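Local coordinates for protein deoxy-D-mannose-octulosonate 8-phosphate phosphatase (Haemophilus influenzae Rd, PDB 1K1E) that catalyses the hydrolysis of 3-deoxy-D-manno-octulosonate 8-phosphate to 3-deoxy-D-manno-octulosonate and inorganic phosphate, a step of lipopolysaccharide biosynthesis, at residues G106-D111 / P128-N133; C118-A123 / V135-S140; A32-H37 / R60-L65; V54-G59 / L72-F77. All blocks are in the same frame, centred on the assembly; numbering follows the deposited sequence.

Overall arrangement
Interactions 1, 2 and 4 belong to the parallel sheet and crossovers of a HAD-type phosphatase, and interaction 3 joins the two-stranded hairpin to the start of crossover helix 63-72. Interactions 1 and 2 interlock along the chain and touch: Val-131 CG1 packs on Ala-123 CB at 3.8 Å. Interactions 3 and 4 are interleaved likewise, with Leu-65 CD2 against Ser-58 CB at 3.9 Å. Interactions 2 and 4 lie toward the two edges of the same sheet, their centres 18 Å apart. The cobalt is bound in interaction 1, by Asp-107; Lys-34 of interaction 3 has its side chain about 9 Å from it, and the sulfate of interaction 4 lies about 6 Å from the side chain of Asp-107.

Interaction 1: residues G106-D111 / P128-N133; sequences GDDSVD and PIYVKN. With CO (cobalt (II) ion), chain M.
The metal-binding loop that follows strand 102-106 of this HAD-type phosphatase is backed by the short helix 129-132, where Val-131 CG2 packs 3.4 Å from Asp-108 C. With its other methyl anti to the backbone N (chi1 159°), Val-131 also brings CG1 toward the carbonyl of Asp-107. Pro-128, the N-cap residue, sets CD 3.2 Å from Asp-107 O, a buried oxygen with no hydrogen-bond partner in the model. Ser-109 OG lies 3.4 Å from Tyr-130 CE1, oblique to the ring, and hydrogen-bonds to the carbonyl O of Phe-165 of the second subunit. Water 2 links Asp-108 OD2 with Tyr-130 OH, donating to both; the first also salt-bridges Arg-149 and the second hydrogen-bonds to Asp-153, both of the second subunit.

Asp-107 OD2 binds the cobalt ion at 2.0 Å, alongside Asp-14, Asp-16 O and three waters, while its OD1 takes water 1 and a salt bridge from Arg-39 of the second subunit. In the second shell, Asp-111 OD2 accepts from cobalt-bound water 3, from Asp-108 N (3.0 Å) through its anti lone pair and from Asp-107 N above the carboxylate plane. Val-131 packing and both N-H bonds probably help hold the loop presenting Asp-107.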
loop_
_atom_site.group_PDB
_atom_site.type_symbol
_atom_site.label_atom_id
_atom_site.label_comp_id
_atom_site.label_asym_id
_atom_site.label_seq_id
_atom_site.Cartn_x
_atom_site.Cartn_y
_atom_site.Cartn_z
ATOM N N GLY A 106 -13.288 -4.948 14.964
ATOM C CA GLY A 106 -13.239 -5.955 13.912
ATOM C C GLY A 106 -13.562 -5.314 12.594
ATOM O O GLY A 106 -13.802 -4.089 12.526
ATOM N N ASP A 107 -13.507 -6.128 11.556
ATOM C CA ASP A 107 -13.776 -5.595 10.192
ATOM C C ASP A 107 -14.706 -6.448 9.334
ATOM O O ASP A 107 -15.060 -6.012 8.241
ATOM C CB ASP A 107 -12.496 -5.480 9.380
ATOM C CG ASP A 107 -11.900 -6.845 9.018
ATOM O OD1 ASP A 107 -11.576 -7.121 7.843
ATOM O OD2 ASP A 107 -11.742 -7.676 9.917
ATOM N N ASP A 108 -15.022 -7.661 9.773
ATOM C CA ASP A 108 -15.819 -8.540 8.885
ATOM C C ASP A 108 -16.856 -9.400 9.567
ATOM O O ASP A 108 -17.011 -9.350 10.809
ATOM C CB ASP A 108 -14.835 -9.435 8.049
ATOM C CG ASP A 108 -15.395 -9.840 6.681
ATOM O OD1 ASP A 108 -14.650 -10.556 5.947
ATOM O OD2 ASP A 108 -16.539 -9.412 6.343
ATOM N N SER A 109 -17.561 -10.196 8.746
ATOM C CA SER A 109 -18.648 -11.052 9.237
ATOM C C SER A 109 -18.244 -11.925 10.393
ATOM O O SER A 109 -19.044 -12.104 11.334
ATOM C CB SER A 109 -19.204 -11.920 8.087
ATOM O OG SER A 109 -19.624 -11.040 7.025
ATOM N N VAL A 110 -17.025 -12.462 10.324
ATOM C CA VAL A 110 -16.504 -13.333 11.383
ATOM C C VAL A 110 -16.549 -12.611 12.719
ATOM O O VAL A 110 -16.642 -13.262 13.733
ATOM C CB VAL A 110 -14.987 -13.754 11.134
ATOM C CG1 VAL A 110 -14.614 -15.035 11.961
ATOM C CG2 VAL A 110 -14.728 -14.024 9.629
ATOM N N ASP A 111 -16.461 -11.281 12.739
ATOM C CA ASP A 111 -16.452 -10.586 14.023
ATOM C C ASP A 111 -17.841 -10.257 14.578
ATOM O O ASP A 111 -17.956 -9.795 15.720
ATOM C CB ASP A 111 -15.656 -9.295 13.875
ATOM C CG ASP A 111 -14.307 -9.535 13.293
ATOM O OD1 ASP A 111 -13.572 -10.313 13.914
ATOM O OD2 ASP A 111 -13.969 -8.992 12.221
ATOM N N PRO A 128 -17.527 -3.566 5.894
ATOM C CA PRO A 128 -18.785 -3.407 5.139
ATOM C C PRO A 128 -19.886 -2.896 5.964
ATOM O O PRO A 128 -19.863 -2.955 7.203
ATOM C CB PRO A 128 -19.093 -4.811 4.623
ATOM C CG PRO A 128 -18.404 -5.716 5.668
ATOM C CD PRO A 128 -17.131 -4.973 6.013
ATOM N N ILE A 129 -20.913 -2.458 5.247
ATOM C CA ILE A 129 -22.059 -1.856 5.885
ATOM C C ILE A 129 -22.658 -2.680 6.984
ATOM O O ILE A 129 -23.014 -2.162 8.048
ATOM C CB ILE A 129 -23.110 -1.620 4.833
ATOM C CG1 ILE A 129 -22.504 -0.731 3.737
ATOM C CG2 ILE A 129 -24.364 -1.065 5.442
ATOM C CD1 ILE A 129 -22.565 0.699 4.094
ATOM N N TYR A 130 -22.765 -3.969 6.733
ATOM C CA TYR A 130 -23.373 -4.844 7.709
ATOM C C TYR A 130 -22.570 -5.025 8.985
ATOM O O TYR A 130 -23.132 -5.376 10.013
ATOM C CB TYR A 130 -23.757 -6.205 7.077
ATOM C CG TYR A 130 -22.724 -6.792 6.151
ATOM C CD1 TYR A 130 -21.696 -7.578 6.644
ATOM C CD2 TYR A 130 -22.760 -6.534 4.792
ATOM C CE1 TYR A 130 -20.736 -8.103 5.808
ATOM C CE2 TYR A 130 -21.780 -7.073 3.935
ATOM C CZ TYR A 130 -20.790 -7.846 4.454
ATOM O OH TYR A 130 -19.866 -8.384 3.618
ATOM N N VAL A 131 -21.276 -4.760 8.917
ATOM C CA VAL A 131 -20.421 -4.817 10.097
ATOM C C VAL A 131 -20.535 -3.423 10.779
ATOM O O VAL A 131 -20.705 -3.285 12.015
ATOM C CB VAL A 131 -18.959 -5.071 9.636
ATOM C CG1 VAL A 131 -17.993 -4.617 10.726
ATOM C CG2 VAL A 131 -18.784 -6.566 9.292
ATOM N N LYS A 132 -20.501 -2.369 9.968
ATOM C CA LYS A 132 -20.607 -1.018 10.524
ATOM C C LYS A 132 -21.901 -0.825 11.271
ATOM O O LYS A 132 -21.933 -0.168 12.330
ATOM C CB LYS A 132 -20.523 0.023 9.387
ATOM C CG LYS A 132 -19.091 0.189 8.935
ATOM C CD LYS A 132 -19.056 1.345 7.892
ATOM C CE LYS A 132 -17.685 1.777 7.549
ATOM N NZ LYS A 132 -17.710 2.873 6.497
ATOM N N ASN A 133 -22.985 -1.393 10.730
ATOM C CA ASN A 133 -24.302 -1.219 11.385
ATOM C C ASN A 133 -24.399 -1.954 12.709
ATOM O O ASN A 133 -25.174 -1.606 13.604
ATOM C CB ASN A 133 -25.403 -1.733 10.477
ATOM C CG ASN A 133 -26.771 -1.096 10.821
ATOM O OD1 ASN A 133 -27.788 -1.780 10.992
ATOM N ND2 ASN A 133 -26.759 0.164 10.979
HETATM CO CO CO M . -10.594 -9.341 10.128
HETATM O O HOH W 1 -10.680 -9.660 8.062
HETATM O O HOH W 2 -17.002 -8.010 4.006
HETATM O O HOH W 3 -12.282 -10.530 10.651
HETATM O O HOH W 4 -9.313 -11.046 10.589
#

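Interaction 2: residues C118-A123 / V135-S140; sequences CGTSFA and VDHVLS. With HG (mercury (II) ion), chain N.
Strands 120-123 and 137-138 run parallel, bridged at Phe-122 with His-137 and Ala-123 with Val-138 (CA-CA 4.8 and 5.0 Å), as the two strands of a beta-alpha-beta unit whose helix is 129-132. The backbone bonds run from His-137 N to Ser-121 O, from Ala-123 N to His-137 O and from Leu-139 N to Ala-123 O, the last at 2.9 Å and nearly straight.

The start of the pairing is reinforced by extra bonds between Ser-121 and Asp-136, of both backbone and side chain. Ser-121 O takes a second donor, Asp-136 N, which approaches from above the carbonyl plane; the same N-H also reaches Ser-121 OG at 3.0 Å. That hydroxyl sits between its own backbone N and carbonyl carbon (chi1 52°), a rotation that turns it toward the incoming chain at Val-135 and Asp-136. In return Asp-136 OD1 accepts from Ser-121 N at 3.0 Å, on its anti side and 25° out of the carboxylate plane.

On the sheet face carrying Phe-122 and His-137, the two rings lie obliquely, planes at 36°, with His-137 CD2 over the rim of one phenyl face. Thr-120 CG2 meets the imidazole in plane at its edge, and Leu-139 CD2 adds an aliphatic contact to Phe-122; Met-151 and Met-154 of helix 147-158 also pack on the phenyl ring. The other face has Ala-123 CB against both methyls of Val-135. Beyond the pairing, Cys-118 SG binds the mercury ion at 2.3 Å, together with Cys-88 SG and Ala-114 O.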
loop_
_atom_site.group_PDB
_atom_site.type_symbol
_atom_site.label_atom_id
_atom_site.label_comp_id
_atom_site.label_asym_id
_atom_site.label_seq_id
_atom_site.Cartn_x
_atom_site.Cartn_y
_atom_site.Cartn_z
ATOM N N CYS A 118 -18.963 -8.750 23.244
ATOM C CA CYS A 118 -18.345 -7.631 24.017
ATOM C C CYS A 118 -19.345 -6.534 24.393
ATOM O O CYS A 118 -20.380 -6.396 23.784
ATOM C CB CYS A 118 -17.201 -6.968 23.246
ATOM S SG CYS A 118 -15.591 -7.778 23.354
ATOM N N GLY A 119 -18.985 -5.744 25.389
ATOM C CA GLY A 119 -19.838 -4.664 25.835
ATOM C C GLY A 119 -19.810 -3.474 24.891
ATOM O O GLY A 119 -20.806 -2.802 24.750
ATOM N N THR A 120 -18.680 -3.238 24.236
ATOM C CA THR A 120 -18.513 -2.103 23.315
ATOM C C THR A 120 -17.836 -2.659 22.073
ATOM O O THR A 120 -16.993 -3.556 22.188
ATOM C CB THR A 120 -17.556 -1.051 23.955
ATOM O OG1 THR A 120 -18.150 -0.572 25.173
ATOM C CG2 THR A 120 -17.275 0.104 23.033
ATOM N N SER A 121 -18.189 -2.143 20.904
ATOM C CA SER A 121 -17.584 -2.646 19.673
ATOM C C SER A 121 -17.311 -1.495 18.709
ATOM O O SER A 121 -18.082 -0.545 18.622
ATOM C CB SER A 121 -18.545 -3.639 19.010
ATOM O OG SER A 121 -19.828 -3.041 18.867
ATOM N N PHE A 122 -16.244 -1.663 17.935
ATOM C CA PHE A 122 -15.771 -0.718 16.951
ATOM C C PHE A 122 -15.530 -1.396 15.627
ATOM O O PHE A 122 -15.063 -2.533 15.590
ATOM C CB PHE A 122 -14.409 -0.184 17.366
ATOM C CG PHE A 122 -14.445 0.664 18.631
ATOM C CD1 PHE A 122 -14.425 0.053 19.884
ATOM C CD2 PHE A 122 -14.451 2.044 18.566
ATOM C CE1 PHE A 122 -14.414 0.792 21.037
ATOM C CE2 PHE A 122 -14.431 2.821 19.761
ATOM C CZ PHE A 122 -14.416 2.179 20.998
ATOM N N ALA A 123 -15.831 -0.683 14.542
ATOM C CA ALA A 123 -15.544 -1.242 13.220
ATOM C C ALA A 123 -14.613 -0.275 12.552
ATOM O O ALA A 123 -14.770 0.950 12.718
ATOM C CB ALA A 123 -16.864 -1.387 12.380
ATOM N N VAL A 135 -21.840 -2.404 15.059
ATOM C CA VAL A 135 -20.984 -1.992 16.194
ATOM C C VAL A 135 -21.498 -0.719 16.847
ATOM O O VAL A 135 -22.402 -0.055 16.317
ATOM C CB VAL A 135 -19.583 -1.668 15.707
ATOM C CG1 VAL A 135 -18.933 -2.873 15.009
ATOM C CG2 VAL A 135 -19.677 -0.483 14.715
ATOM N N ASP A 136 -20.907 -0.360 17.979
ATOM C CA ASP A 136 -21.277 0.849 18.702
ATOM C C ASP A 136 -20.665 2.077 18.077
ATOM O O ASP A 136 -21.289 3.144 18.029
ATOM C CB ASP A 136 -20.835 0.742 20.160
ATOM C CG ASP A 136 -21.586 -0.340 20.896
ATOM O OD1 ASP A 136 -20.957 -1.231 21.550
ATOM O OD2 ASP A 136 -22.823 -0.323 20.776
ATOM N N HIS A 137 -19.455 1.922 17.554
ATOM C CA HIS A 137 -18.769 3.062 17.019
ATOM C C HIS A 137 -18.028 2.743 15.730
ATOM O O HIS A 137 -17.175 1.853 15.689
ATOM C CB HIS A 137 -17.775 3.558 18.090
ATOM C CG HIS A 137 -18.312 3.548 19.505
ATOM N ND1 HIS A 137 -19.133 4.540 20.009
ATOM C CD2 HIS A 137 -18.060 2.714 20.551
ATOM C CE1 HIS A 137 -19.353 4.326 21.299
ATOM N NE2 HIS A 137 -18.710 3.227 21.652
ATOM N N VAL A 138 -18.325 3.475 14.669
ATOM C CA VAL A 138 -17.602 3.258 13.428
ATOM C C VAL A 138 -16.448 4.221 13.394
ATOM O O VAL A 138 -16.661 5.426 13.468
ATOM C CB VAL A 138 -18.526 3.473 12.207
ATOM C CG1 VAL A 138 -17.702 3.350 10.873
ATOM C CG2 VAL A 138 -19.638 2.406 12.236
ATOM N N LEU A 139 -15.213 3.717 13.285
ATOM C CA LEU A 139 -14.065 4.608 13.284
ATOM C C LEU A 139 -13.898 5.259 11.907
ATOM O O LEU A 139 -14.398 4.728 10.904
ATOM C CB LEU A 139 -12.807 3.780 13.585
ATOM C CG LEU A 139 -12.940 3.101 14.972
ATOM C CD1 LEU A 139 -11.941 1.905 14.989
ATOM C CD2 LEU A 139 -12.566 4.120 16.046
ATOM N N SER A 140 -13.143 6.367 11.869
ATOM C CA SER A 140 -12.899 7.068 10.604
ATOM C C SER A 140 -11.685 6.547 9.851
ATOM O O SER A 140 -11.538 6.842 8.671
ATOM C CB SER A 140 -12.760 8.589 10.865
ATOM O OG SER A 140 -11.510 8.940 11.473
HETATM HG HG HG N . -15.694 -9.769 22.284
#

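Interaction 3: residues A32-H37 / R60-L65; sequences AIKSFH and RDSPIL
Ala-32 meets helix 63-72 through its backbone: its carbonyl oxygen lies 3.5 Å from Ile-64 CD1. The same methyl, at the extended end of the isoleucine chain, reaches Ile-33 N at 3.8 Å, so one branch of Ile-64 covers the peptide between these residues.

Lys-34 carries more of the contact. Its CB and CG lie against Ile-64 CG2, at 3.6 and 3.7 Å, and the two side chains run obliquely over each other. Farther out, CD passes Ser-62 OG at 4.0 Å, before bends at chi3 (75°) and chi4 (64°) turn the ammonium group to salt bridges with Glu-31 and Asp-16. Arg-60, assigned to substrate binding by similarity, pairs with the other oxygen of Glu-31, so that carboxylate is shared between the two cations, one on each oxygen. Ser-62 itself is the helix N-cap, its OG accepting from Leu-65 N at 2.9 Å in an almost linear bond (177°).

Phe-36 closes the contact, with CZ 3.9 Å from Leu-65 CD1; the methyl approaches the ring obliquely while the two side chains cross at about a right angle.

Strand 30-37 pairs antiparallel with strand 23-27 of its own hairpin, and residues 34-37 extend the sheet by pairing with a strand of the third subunit. The first turn of helix 63-72 packs on strand 30-37 through Ile-64 and Leu-65, and Leu-65 also touches Leu-79 of strand 76-79.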
loop_
_atom_site.group_PDB
_atom_site.type_symbol
_atom_site.label_atom_id
_atom_site.label_comp_id
_atom_site.label_asym_id
_atom_site.label_seq_id
_atom_site.Cartn_x
_atom_site.Cartn_y
_atom_site.Cartn_z
ATOM N N ALA A 32 3.822 -14.690 4.009
ATOM C CA ALA A 32 5.256 -14.525 4.166
ATOM C C ALA A 32 5.605 -13.288 4.922
ATOM O O ALA A 32 6.673 -13.202 5.492
ATOM C CB ALA A 32 5.918 -14.493 2.808
ATOM N N ILE A 33 4.702 -12.323 4.914
ATOM C CA ILE A 33 4.881 -11.037 5.566
ATOM C C ILE A 33 3.503 -10.658 6.089
ATOM O O ILE A 33 2.472 -10.979 5.450
ATOM C CB ILE A 33 5.289 -9.930 4.520
ATOM C CG1 ILE A 33 6.733 -10.121 4.049
ATOM C CG2 ILE A 33 5.175 -8.494 5.141
ATOM C CD1 ILE A 33 6.978 -9.348 2.799
ATOM N N LYS A 34 3.496 -10.128 7.295
ATOM C CA LYS A 34 2.299 -9.517 7.860
ATOM C C LYS A 34 2.646 -8.070 8.108
ATOM O O LYS A 34 3.676 -7.766 8.712
ATOM C CB LYS A 34 1.816 -10.202 9.137
ATOM C CG LYS A 34 1.322 -11.599 8.826
ATOM C CD LYS A 34 0.549 -12.193 10.023
ATOM C CE LYS A 34 -0.839 -11.513 10.095
ATOM N NZ LYS A 34 -1.749 -11.790 8.857
ATOM N N SER A 35 1.772 -7.152 7.703
ATOM C CA SER A 35 2.123 -5.758 7.817
ATOM C C SER A 35 1.283 -5.039 8.862
ATOM O O SER A 35 0.090 -4.844 8.634
ATOM C CB SER A 35 1.944 -5.120 6.437
ATOM O OG SER A 35 2.736 -5.837 5.473
ATOM N N PHE A 36 1.906 -4.601 9.947
ATOM C CA PHE A 36 1.163 -3.934 11.054
ATOM C C PHE A 36 1.384 -2.445 10.967
ATOM O O PHE A 36 2.032 -1.980 10.009
ATOM C CB PHE A 36 1.671 -4.500 12.371
ATOM C CG PHE A 36 1.452 -5.964 12.485
ATOM C CD1 PHE A 36 2.479 -6.874 12.190
ATOM C CD2 PHE A 36 0.188 -6.456 12.812
ATOM C CE1 PHE A 36 2.242 -8.260 12.221
ATOM C CE2 PHE A 36 -0.035 -7.868 12.838
ATOM C CZ PHE A 36 0.985 -8.743 12.542
ATOM N N HIS A 37 0.850 -1.669 11.908
ATOM C CA HIS A 37 1.042 -0.225 11.822
ATOM C C HIS A 37 1.688 0.244 13.098
ATOM O O HIS A 37 1.235 -0.107 14.208
ATOM C CB HIS A 37 -0.301 0.471 11.561
ATOM C CG HIS A 37 -0.154 1.924 11.285
ATOM N ND1 HIS A 37 -0.354 2.480 10.036
ATOM C CD2 HIS A 37 0.235 2.943 12.100
ATOM C CE1 HIS A 37 -0.104 3.787 10.094
ATOM N NE2 HIS A 37 0.249 4.087 11.331
ATOM N N ARG A 60 -6.454 -17.267 12.378
ATOM C CA ARG A 60 -5.240 -17.809 11.784
ATOM C C ARG A 60 -4.140 -17.752 12.836
ATOM O O ARG A 60 -4.179 -16.929 13.736
ATOM C CB ARG A 60 -4.842 -16.960 10.532
ATOM C CG ARG A 60 -5.793 -17.116 9.305
ATOM C CD ARG A 60 -5.496 -16.132 8.125
ATOM N NE ARG A 60 -4.309 -16.532 7.357
ATOM C CZ ARG A 60 -4.336 -17.320 6.270
ATOM N NH1 ARG A 60 -5.517 -17.780 5.820
ATOM N NH2 ARG A 60 -3.194 -17.672 5.643
ATOM N N ASP A 61 -3.186 -18.659 12.749
ATOM C CA ASP A 61 -2.053 -18.677 13.681
ATOM C C ASP A 61 -0.787 -18.699 12.828
ATOM O O ASP A 61 -0.725 -19.432 11.870
ATOM C CB ASP A 61 -2.109 -19.967 14.515
ATOM C CG ASP A 61 -1.162 -19.945 15.731
ATOM O OD1 ASP A 61 -1.242 -20.873 16.586
ATOM O OD2 ASP A 61 -0.344 -19.010 15.868
ATOM N N SER A 62 0.203 -17.871 13.134
ATOM C CA SER A 62 1.438 -17.947 12.376
ATOM C C SER A 62 2.542 -17.472 13.269
ATOM O O SER A 62 2.332 -16.733 14.210
ATOM C CB SER A 62 1.405 -17.094 11.111
ATOM O OG SER A 62 1.722 -15.758 11.409
ATOM N N PRO A 63 3.765 -17.898 12.969
ATOM C CA PRO A 63 4.876 -17.476 13.794
ATOM C C PRO A 63 5.136 -15.989 13.518
ATOM O O PRO A 63 5.759 -15.307 14.337
ATOM C CB PRO A 63 5.997 -18.454 13.362
ATOM C CG PRO A 63 5.630 -18.825 12.007
ATOM C CD PRO A 63 4.165 -18.958 12.022
ATOM N N ILE A 64 4.626 -15.472 12.396
ATOM C CA ILE A 64 4.767 -14.014 12.133
ATOM C C ILE A 64 3.884 -13.265 13.137
ATOM O O ILE A 64 4.307 -12.346 13.802
ATOM C CB ILE A 64 4.328 -13.623 10.708
ATOM C CG1 ILE A 64 5.152 -14.399 9.686
ATOM C CG2 ILE A 64 4.544 -12.101 10.546
ATOM C CD1 ILE A 64 4.740 -14.217 8.212
ATOM N N LEU A 65 2.627 -13.646 13.204
ATOM C CA LEU A 65 1.734 -13.031 14.171
ATOM C C LEU A 65 2.247 -13.203 15.602
ATOM O O LEU A 65 2.156 -12.307 16.404
ATOM C CB LEU A 65 0.294 -13.605 13.989
ATOM C CG LEU A 65 -0.729 -12.931 14.921
ATOM C CD1 LEU A 65 -0.767 -11.393 14.841
ATOM C CD2 LEU A 65 -2.081 -13.463 14.556
#

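Interaction 4: residues V54-G59 / L72-F77; sequences VAVLSG and LGIKLF. With SO4 (sulfate ion), chain O.
Ile-74 is the main bump of this contact: its CD1 tip lies between two valines of strand 53-58, 3.6 Å from Val-56 CG2 and 4.1 Å from Val-54 CG1. CG1 of Ile-74 is anti to the carbonyl carbon (chi1 -72°) and the chain then extends (chi2 -176°), which carries the terminal methyl across Val-56 at about a right angle. The other branch, CG2, rests 3.8 Å from Val-54 O. Ile-44 of helix 38-49 and Ile-69 of helix 63-72 also pack on Ile-74.

Where the backbones come together the contacts are between CB atoms. Ala-55 offers only its methyl, and Leu-76 CB settles against it at 3.9 Å. On the face of Val-56 and Phe-77, the two CB atoms meet at 4.2 Å, but the phenyl ring leads away from the strand toward Arg-66 and Ile-69. Val-56 N donates to Leu-76 O at 3.3 Å, a rather long bond, and the same oxygen receives a CA-H contact from Ala-55. Where the chains diverge, water 5 bridges them, donating to Val-54 O and accepting from Lys-75 N.

Beyond the paired region, Gly-59 N donates to sulfate O4 at 2.8 Å (170°), and Lys-84 NZ hydrogen-bonds to the same sulfate, which probably comes from the crystallisation liquor. Gly-73 ends helix 63-72 in a Schellman motif, turning the chain into the next strand. Parallel strands 53-58 and 76-79 joined through this helix form a beta-alpha-beta crossover, the repeating topology of the Rossmann-like HAD fold.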
loop_
_atom_site.group_PDB
_atom_site.type_symbol
_atom_site.label_atom_id
_atom_site.label_comp_id
_atom_site.label_asym_id
_atom_site.label_seq_id
_atom_site.Cartn_x
_atom_site.Cartn_y
_atom_site.Cartn_z
ATOM N N VAL A 54 -4.708 -5.795 26.636
ATOM C CA VAL A 54 -5.024 -5.962 25.219
ATOM C C VAL A 54 -4.878 -7.443 24.831
ATOM O O VAL A 54 -3.937 -8.106 25.232
ATOM C CB VAL A 54 -4.130 -5.088 24.345
ATOM C CG1 VAL A 54 -4.406 -5.380 22.879
ATOM C CG2 VAL A 54 -4.335 -3.563 24.746
ATOM N N ALA A 55 -5.823 -7.960 24.059
ATOM C CA ALA A 55 -5.763 -9.343 23.570
ATOM C C ALA A 55 -5.955 -9.341 22.042
ATOM O O ALA A 55 -6.577 -8.412 21.488
ATOM C CB ALA A 55 -6.846 -10.211 24.217
ATOM N N VAL A 56 -5.384 -10.364 21.399
ATOM C CA VAL A 56 -5.482 -10.540 19.950
ATOM C C VAL A 56 -6.301 -11.803 19.704
ATOM O O VAL A 56 -6.097 -12.819 20.358
ATOM C CB VAL A 56 -4.054 -10.699 19.368
ATOM C CG1 VAL A 56 -4.104 -11.191 17.889
ATOM C CG2 VAL A 56 -3.304 -9.374 19.549
ATOM N N LEU A 57 -7.203 -11.746 18.723
ATOM C CA LEU A 57 -8.063 -12.868 18.397
ATOM C C LEU A 57 -7.935 -13.003 16.879
ATOM O O LEU A 57 -8.171 -12.048 16.177
ATOM C CB LEU A 57 -9.494 -12.507 18.778
ATOM C CG LEU A 57 -10.458 -13.553 19.333
ATOM C CD1 LEU A 57 -11.837 -13.075 19.025
ATOM C CD2 LEU A 57 -10.263 -14.944 18.734
ATOM N N SER A 58 -7.519 -14.148 16.377
ATOM C CA SER A 58 -7.415 -14.294 14.928
ATOM C C SER A 58 -7.791 -15.721 14.580
ATOM O O SER A 58 -7.488 -16.639 15.349
ATOM C CB SER A 58 -5.969 -14.043 14.461
ATOM O OG SER A 58 -5.866 -14.289 13.080
ATOM N N GLY A 59 -8.464 -15.902 13.444
ATOM C CA GLY A 59 -8.811 -17.239 13.001
ATOM C C GLY A 59 -7.596 -17.946 12.391
ATOM O O GLY A 59 -7.669 -19.113 11.973
ATOM N N LEU A 72 5.064 -6.718 21.067
ATOM C CA LEU A 72 4.154 -5.809 21.721
ATOM C C LEU A 72 3.942 -6.040 23.208
ATOM O O LEU A 72 3.368 -5.209 23.872
ATOM C CB LEU A 72 2.815 -5.852 21.015
ATOM C CG LEU A 72 2.820 -5.227 19.615
ATOM C CD1 LEU A 72 1.502 -5.507 18.964
ATOM C CD2 LEU A 72 3.111 -3.766 19.657
ATOM N N GLY A 73 4.402 -7.178 23.705
ATOM C CA GLY A 73 4.256 -7.513 25.115
ATOM C C GLY A 73 2.853 -8.008 25.433
ATOM O O GLY A 73 2.413 -7.990 26.591
ATOM N N ILE A 74 2.154 -8.455 24.399
ATOM C CA ILE A 74 0.773 -8.941 24.565
ATOM C C ILE A 74 0.858 -10.356 25.087
ATOM O O ILE A 74 1.557 -11.174 24.488
ATOM C CB ILE A 74 0.027 -8.890 23.192
ATOM C CG1 ILE A 74 -0.258 -7.427 22.821
ATOM C CG2 ILE A 74 -1.200 -9.687 23.212
ATOM C CD1 ILE A 74 -1.089 -7.263 21.509
ATOM N N LYS A 75 0.196 -10.679 26.206
ATOM C CA LYS A 75 0.285 -12.064 26.686
ATOM C C LYS A 75 -0.982 -12.881 26.454
ATOM O O LYS A 75 -0.959 -14.095 26.532
ATOM C CB LYS A 75 0.561 -12.112 28.195
ATOM C CG LYS A 75 0.687 -13.539 28.725
ATOM C CD LYS A 75 -0.002 -13.777 30.117
ATOM C CE LYS A 75 -0.527 -15.284 30.196
ATOM N NZ LYS A 75 -1.424 -15.561 31.352
ATOM N N LEU A 76 -2.091 -12.191 26.188
ATOM C CA LEU A 76 -3.398 -12.799 25.985
ATOM C C LEU A 76 -3.777 -12.870 24.515
ATOM O O LEU A 76 -3.888 -11.836 23.888
ATOM C CB LEU A 76 -4.446 -11.927 26.699
ATOM C CG LEU A 76 -4.255 -11.688 28.212
ATOM C CD1 LEU A 76 -5.459 -10.959 28.766
ATOM C CD2 LEU A 76 -4.060 -13.021 28.932
ATOM N N PHE A 77 -3.994 -14.062 23.979
ATOM C CA PHE A 77 -4.361 -14.172 22.580
ATOM C C PHE A 77 -5.010 -15.520 22.368
ATOM O O PHE A 77 -4.775 -16.464 23.105
ATOM C CB PHE A 77 -3.124 -14.087 21.666
ATOM C CG PHE A 77 -2.012 -14.945 22.102
ATOM C CD1 PHE A 77 -1.911 -16.246 21.654
ATOM C CD2 PHE A 77 -1.019 -14.415 22.908
ATOM C CE1 PHE A 77 -0.799 -17.026 21.990
ATOM C CE2 PHE A 77 0.107 -15.194 23.257
ATOM C CZ PHE A 77 0.191 -16.497 22.782
HETATM S S SO4 O . -10.509 -14.028 11.030
HETATM O O1 SO4 O . -11.706 -13.295 11.452
HETATM O O2 SO4 O . -10.159 -13.538 9.665
HETATM O O3 SO4 O . -10.762 -15.458 10.973
HETATM O O4 SO4 O . -9.484 -13.714 12.058
HETATM O O HOH W 5 -2.229 -9.198 26.952
#